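Protein phosphatase 2C (Toxoplasma gondii, PDB 3D8K) probably removes phosphate from phosphoserine and phosphothreonine residues of proteins, as a manganese-dependent serine/threonine phosphatase of the PP2C family. Local coordinates at residues C[110-115]-C[166-171]; C[126-131]-C[256-261]. All blocks are in the same frame, centred on the assembly; numbering follows the deposited sequence.

Contact 1 (C[110-115]-C[166-171])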
loop_
_atom_site.group_PDB
_atom_site.type_symbol
_atom_site.label_atom_id
_atom_site.label_comp_id
_atom_site.label_asym_id
_atom_site.label_seq_id
_atom_site.Cartn_x
_atom_site.Cartn_y
_atom_site.Cartn_z
ATOM N N ILE C 110 18.344 22.748 3.195
ATOM C CA ILE C 110 17.717 22.692 4.493
ATOM C C ILE C 110 16.973 21.384 4.723
ATOM O O ILE C 110 16.099 21.017 3.954
ATOM C CB ILE C 110 16.730 23.851 4.672
ATOM C CG1 ILE C 110 17.410 25.171 4.321
ATOM C CG2 ILE C 110 16.258 23.902 6.097
ATOM C CD1 ILE C 110 16.458 26.335 4.214
ATOM N N PHE C 111 17.343 20.682 5.785
ATOM C CA PHE C 111 16.687 19.442 6.163
ATOM C C PHE C 111 15.823 19.798 7.360
ATOM O O PHE C 111 16.313 20.386 8.334
ATOM C CB PHE C 111 17.712 18.403 6.590
ATOM C CG PHE C 111 18.655 18.021 5.508
ATOM C CD1 PHE C 111 18.501 16.818 4.826
ATOM C CD2 PHE C 111 19.688 18.874 5.137
ATOM C CE1 PHE C 111 19.362 16.465 3.788
ATOM C CE2 PHE C 111 20.549 18.537 4.110
ATOM C CZ PHE C 111 20.387 17.327 3.433
ATOM N N VAL C 112 14.539 19.463 7.300
ATOM C CA VAL C 112 13.668 19.763 8.423
ATOM C C VAL C 112 12.917 18.528 8.933
ATOM O O VAL C 112 12.085 17.948 8.227
ATOM C CB VAL C 112 12.695 20.877 8.041
ATOM C CG1 VAL C 112 11.827 21.251 9.238
ATOM C CG2 VAL C 112 13.489 22.079 7.561
ATOM N N ARG C 113 13.236 18.120 10.160
ATOM C CA ARG C 113 12.601 16.957 10.781
ATOM C C ARG C 113 11.834 17.407 12.007
ATOM O O ARG C 113 12.250 18.324 12.708
ATOM C CB ARG C 113 13.652 15.905 11.196
ATOM C CG ARG C 113 13.082 14.614 11.831
ATOM C CD ARG C 113 13.923 13.335 11.529
ATOM N NE ARG C 113 13.122 12.263 10.903
ATOM C CZ ARG C 113 13.577 11.354 10.028
ATOM N NH1 ARG C 113 14.859 11.355 9.649
ATOM N NH2 ARG C 113 12.733 10.466 9.495
ATOM N N TYR C 114 10.697 16.769 12.246
ATOM C CA TYR C 114 9.889 17.066 13.415
ATOM C C TYR C 114 9.861 15.800 14.240
ATOM O O TYR C 114 9.692 14.708 13.710
ATOM C CB TYR C 114 8.456 17.426 13.030
ATOM C CG TYR C 114 7.473 17.398 14.197
ATOM C CD1 TYR C 114 7.363 18.475 15.079
ATOM C CD2 TYR C 114 6.661 16.285 14.420
ATOM C CE1 TYR C 114 6.472 18.447 16.149
ATOM C CE2 TYR C 114 5.768 16.244 15.488
ATOM C CZ TYR C 114 5.677 17.327 16.346
ATOM O OH TYR C 114 4.778 17.292 17.390
ATOM N N GLU C 115 10.063 15.947 15.538
ATOM C CA GLU C 115 10.004 14.803 16.428
ATOM C C GLU C 115 9.038 15.178 17.529
ATOM O O GLU C 115 9.246 16.167 18.241
ATOM C CB GLU C 115 11.373 14.464 17.026
ATOM C CG GLU C 115 12.091 15.623 17.667
ATOM C CD GLU C 115 12.805 16.479 16.641
ATOM O OE1 GLU C 115 13.407 17.503 17.027
ATOM O OE2 GLU C 115 12.767 16.124 15.443
ATOM N N TYR C 166 11.116 21.179 15.979
ATOM C CA TYR C 166 11.567 20.911 14.625
ATOM C C TYR C 166 13.088 20.996 14.574
ATOM O O TYR C 166 13.673 22.012 14.955
ATOM C CB TYR C 166 10.958 21.926 13.663
ATOM C CG TYR C 166 9.487 21.714 13.398
ATOM C CD1 TYR C 166 9.058 20.878 12.368
ATOM C CD2 TYR C 166 8.520 22.372 14.156
ATOM C CE1 TYR C 166 7.704 20.714 12.093
ATOM C CE2 TYR C 166 7.164 22.212 13.889
ATOM C CZ TYR C 166 6.762 21.387 12.854
ATOM O OH TYR C 166 5.422 21.258 12.559
ATOM N N THR C 167 13.731 19.920 14.130
ATOM C CA THR C 167 15.181 19.923 14.014
ATOM C C THR C 167 15.574 20.425 12.640
ATOM O O THR C 167 15.116 19.910 11.628
ATOM C CB THR C 167 15.771 18.537 14.208
ATOM O OG1 THR C 167 15.695 18.183 15.590
ATOM C CG2 THR C 167 17.213 18.517 13.786
ATOM N N ILE C 168 16.420 21.440 12.610
ATOM C CA ILE C 168 16.858 21.997 11.353
ATOM C C ILE C 168 18.333 21.796 11.085
ATOM O O ILE C 168 19.182 22.077 11.923
ATOM C CB ILE C 168 16.582 23.490 11.287
ATOM C CG1 ILE C 168 15.073 23.737 11.324
ATOM C CG2 ILE C 168 17.216 24.075 10.036
ATOM C CD1 ILE C 168 14.707 25.194 11.536
ATOM N N HIS C 169 18.620 21.289 9.895
ATOM C CA HIS C 169 19.990 21.084 9.451
ATOM C C HIS C 169 20.201 21.983 8.252
ATOM O O HIS C 169 19.441 21.940 7.278
ATOM C CB HIS C 169 20.237 19.644 9.013
ATOM C CG HIS C 169 20.526 18.709 10.136
ATOM N ND1 HIS C 169 19.538 18.181 10.940
ATOM C CD2 HIS C 169 21.694 18.204 10.595
ATOM C CE1 HIS C 169 20.085 17.388 11.842
ATOM N NE2 HIS C 169 21.393 17.385 11.655
ATOM N N VAL C 170 21.214 22.819 8.315
ATOM C CA VAL C 170 21.465 23.659 7.181
ATOM C C VAL C 170 22.824 23.327 6.609
ATOM O O VAL C 170 23.820 23.320 7.319
ATOM C CB VAL C 170 21.424 25.140 7.554
ATOM C CG1 VAL C 170 21.717 25.982 6.307
ATOM C CG2 VAL C 170 20.070 25.488 8.131
ATOM N N ALA C 171 22.846 23.025 5.320
ATOM C CA ALA C 171 24.084 22.722 4.615
ATOM C C ALA C 171 24.314 23.902 3.698
ATOM O O ALA C 171 23.793 23.919 2.592
ATOM C CB ALA C 171 23.934 21.450 3.796
#

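Contact 2 (C[126-131]-C[256-261])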
loop_
_atom_site.group_PDB
_atom_site.type_symbol
_atom_site.label_atom_id
_atom_site.label_comp_id
_atom_site.label_asym_id
_atom_site.label_seq_id
_atom_site.Cartn_x
_atom_site.Cartn_y
_atom_site.Cartn_z
ATOM N N ARG C 126 19.752 28.095 20.977
ATOM C CA ARG C 126 19.073 27.619 19.769
ATOM C C ARG C 126 19.890 26.713 18.859
ATOM O O ARG C 126 19.340 25.826 18.225
ATOM C CB ARG C 126 18.516 28.795 18.947
ATOM C CG ARG C 126 17.028 28.703 18.615
ATOM C CD ARG C 126 16.175 28.583 19.862
ATOM N NE ARG C 126 14.754 28.460 19.545
ATOM C CZ ARG C 126 13.908 29.481 19.483
ATOM N NH1 ARG C 126 14.332 30.712 19.720
ATOM N NH2 ARG C 126 12.638 29.272 19.178
ATOM N N GLN C 127 21.197 26.912 18.788
ATOM C CA GLN C 127 22.000 26.054 17.933
ATOM C C GLN C 127 22.339 24.803 18.696
ATOM O O GLN C 127 22.675 24.857 19.858
ATOM C CB GLN C 127 23.296 26.737 17.510
ATOM C CG GLN C 127 23.877 26.161 16.205
ATOM C CD GLN C 127 25.090 26.931 15.678
ATOM O OE1 GLN C 127 25.221 28.147 15.875
ATOM N NE2 GLN C 127 25.966 26.226 14.981
ATOM N N ILE C 128 22.240 23.664 18.041
ATOM C CA ILE C 128 22.563 22.417 18.696
ATOM C C ILE C 128 24.028 22.089 18.437
ATOM O O ILE C 128 24.462 21.958 17.284
ATOM C CB ILE C 128 21.650 21.292 18.174
ATOM C CG1 ILE C 128 20.205 21.592 18.588
ATOM C CG2 ILE C 128 22.123 19.945 18.689
ATOM C CD1 ILE C 128 19.197 20.636 18.047
ATOM N N VAL C 129 24.803 22.001 19.512
ATOM C CA VAL C 129 26.217 21.673 19.388
ATOM C C VAL C 129 26.305 20.179 19.107
ATOM O O VAL C 129 25.658 19.369 19.767
ATOM C CB VAL C 129 27.001 22.016 20.684
ATOM C CG1 VAL C 129 28.454 21.587 20.547
ATOM C CG2 VAL C 129 26.924 23.508 20.956
ATOM N N PRO C 130 27.090 19.799 18.102
ATOM C CA PRO C 130 27.230 18.385 17.759
ATOM C C PRO C 130 28.138 17.628 18.701
ATOM O O PRO C 130 29.009 18.213 19.345
ATOM C CB PRO C 130 27.781 18.436 16.343
ATOM C CG PRO C 130 28.620 19.656 16.370
ATOM C CD PRO C 130 27.763 20.650 17.108
ATOM N N GLU C 131 27.927 16.321 18.791
ATOM C CA GLU C 131 28.761 15.493 19.642
ATOM C C GLU C 131 30.177 15.454 19.099
ATOM O O GLU C 131 30.404 15.260 17.901
ATOM C CB GLU C 131 28.216 14.088 19.720
ATOM C CG GLU C 131 27.688 13.763 21.080
ATOM C CD GLU C 131 27.088 12.388 21.125
ATOM O OE1 GLU C 131 27.845 11.395 21.002
ATOM O OE2 GLU C 131 25.852 12.306 21.269
ATOM N N THR C 256 23.222 22.982 12.896
ATOM C CA THR C 256 21.984 22.357 13.360
ATOM C C THR C 256 21.318 23.225 14.423
ATOM O O THR C 256 21.993 23.767 15.293
ATOM C CB THR C 256 22.241 20.969 13.958
ATOM O OG1 THR C 256 23.044 20.201 13.059
ATOM C CG2 THR C 256 20.929 20.238 14.173
ATOM N N PHE C 257 19.996 23.362 14.336
ATOM C CA PHE C 257 19.207 24.165 15.270
ATOM C C PHE C 257 17.842 23.510 15.485
ATOM O O PHE C 257 17.401 22.699 14.680
ATOM C CB PHE C 257 18.908 25.557 14.703
ATOM C CG PHE C 257 20.116 26.421 14.449
ATOM C CD1 PHE C 257 21.059 26.076 13.482
ATOM C CD2 PHE C 257 20.266 27.635 15.127
ATOM C CE1 PHE C 257 22.120 26.918 13.192
ATOM C CE2 PHE C 257 21.328 28.481 14.836
ATOM C CZ PHE C 257 22.256 28.122 13.866
ATOM N N PHE C 258 17.164 23.869 16.566
ATOM C CA PHE C 258 15.824 23.348 16.795
ATOM C C PHE C 258 14.910 24.560 16.778
ATOM O O PHE C 258 15.343 25.669 17.064
ATOM C CB PHE C 258 15.706 22.628 18.134
ATOM C CG PHE C 258 15.841 23.522 19.310
ATOM C CD1 PHE C 258 17.066 24.080 19.638
ATOM C CD2 PHE C 258 14.738 23.823 20.089
ATOM C CE1 PHE C 258 17.192 24.930 20.725
ATOM C CE2 PHE C 258 14.847 24.676 21.182
ATOM C CZ PHE C 258 16.083 25.232 21.502
ATOM N N ALA C 259 13.654 24.350 16.417
ATOM C CA ALA C 259 12.690 25.431 16.357
ATOM C C ALA C 259 11.409 24.932 16.953
ATOM O O ALA C 259 11.042 23.777 16.778
ATOM C CB ALA C 259 12.446 25.843 14.938
ATOM N N TYR C 260 10.722 25.820 17.654
ATOM C CA TYR C 260 9.468 25.478 18.295
ATOM C C TYR C 260 8.361 25.634 17.271
ATOM O O TYR C 260 8.528 26.361 16.296
ATOM C CB TYR C 260 9.236 26.426 19.476
ATOM C CG TYR C 260 10.191 26.249 20.647
ATOM C CD1 TYR C 260 10.219 25.063 21.367
ATOM C CD2 TYR C 260 11.031 27.292 21.065
ATOM C CE1 TYR C 260 11.052 24.906 22.477
ATOM C CE2 TYR C 260 11.868 27.152 22.178
ATOM C CZ TYR C 260 11.873 25.951 22.885
ATOM O OH TYR C 260 12.676 25.785 24.014
ATOM N N PRO C 261 7.232 24.920 17.445
ATOM C CA PRO C 261 6.131 25.060 16.485
ATOM C C PRO C 261 5.698 26.520 16.560
ATOM O O PRO C 261 5.692 27.115 17.639
ATOM C CB PRO C 261 5.082 24.110 17.028
ATOM C CG PRO C 261 5.897 23.022 17.587
ATOM C CD PRO C 261 7.010 23.753 18.312
HETATM O O HOH W 1 25.318 23.339 15.056
#

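Contact 1 (C[110-115]-C[166-171])
F111 and R113 pair with H169 and T167 through four backbone hydrogen bonds, the mark of two antiparallel strands in register. F111 N to H169 O and H169 N to F111 O each span 2.9 Å and are nearly straight; R113 N to T167 O and T167 N to R113 O close the next hydrogen-bonded pair. Between these pairs, the CA atoms of I110, V112, I168 and Y166 make CA-H...O contacts to the same four carbonyls.

One further polar bond joins side chains: T167 OG1 gives its proton to E115 OE1 over 2.8 Å, on the syn side of the carboxylate and 29° out of its plane. E115 CG sits between backbone N and carbonyl carbon (chi1 51°) and the chain bends at chi2, which swings the carboxylate over to T167.

Aromatic and apolar contacts flank this backbone. Y114 CD1 lies over the centre of the Y166 ring, the two planes inclined at 49°, and Y114 CB is 3.5 Å from Y166 CE1. Their hydroxyls bond elsewhere, to K163 O and P324 O. I110 CG2 and I168 CG2 meet at 4.1 Å, on the same face. On the other face, F111 CB packs on H169 CB.

Such alternation is that of any antiparallel strand pair; here both strands are interior ones in the PP2C beta-sandwich, where I265 of the second sheet touches V112 and I168.

Contact 2 (C[126-131]-C[256-261])
Q127 and F257 form a single backbone bridge, their CA atoms 4.3 Å apart, where strands 127-129 and 256-259 approach to 4.4 Å between axes with their N-to-C directions at 132°, far from strictly antiparallel. I128 N gives a hydrogen bond of 2.8 Å to T256 O, its donor 37° above the carbonyl plane. F258 N reaches R126 O in a weak bond; beyond I128 the chain turns away from 256-261. Water 1 reinforces the junction: it accepts from Q127 NE2 and T256 N and donates to I128 O, linking both backbones to the Q127 amide.

Q127 CG lies over one face of the F257 ring, 3.6 Å from the ring centroid and 16° off the normal, in a CH-pi contact, and the amide plane is turned only 17° from that of the ring. CG anti to the backbone N (chi1 -156°), followed by an extended chain, carries the amide out past the CZ edge of the ring, where NE2 meets the water.

R126 runs the other way along 256-261. Its CD is 3.7 Å from F258 CZ and its NE stands over a face of that ring, but the guanidinium carbon is too far for more than a weak cation-pi attraction. The bend at chi2 (57°) helps direct the chain toward Y260, where R126 NH2 comes near the ring; this nitrogen is held by a salt bridge to D263 and a hydrogen bond to S182 OG. I128 packs its CD1 against F258 CB at 4.0 Å.

Strand 127-129 thus touches the edge strand 253-259 through a single bridge. Strand 120-124 brings A121 to I128 and V123 to F258, V139 of helix 139-142 touches Q127 and F257, and strand 165-173 flanks T256.

In the fold
Contacts 1 and 2 adjoin, their centres about 9 Å apart, and both reach the six-stranded sheet in which strands 165-173 and 253-259 are neighbours. Probable hydrogen bonds continue the pairing from one to the other: I168 N to F257 O at 2.6 Å and Y166 N to A259 O at 2.7 Å. Contact 1 lies within this sheet, whereas contact 2 is where segment 126-131, from a separate three-stranded sheet, meets its edge strand. The segments alternate, 110-115, 126-131, 166-171, 256-261, so the two contacts cross along the chain. A bound sulfate, probably from crystallisation, lies about 4 Å from the side chain of Y114 in contact 1.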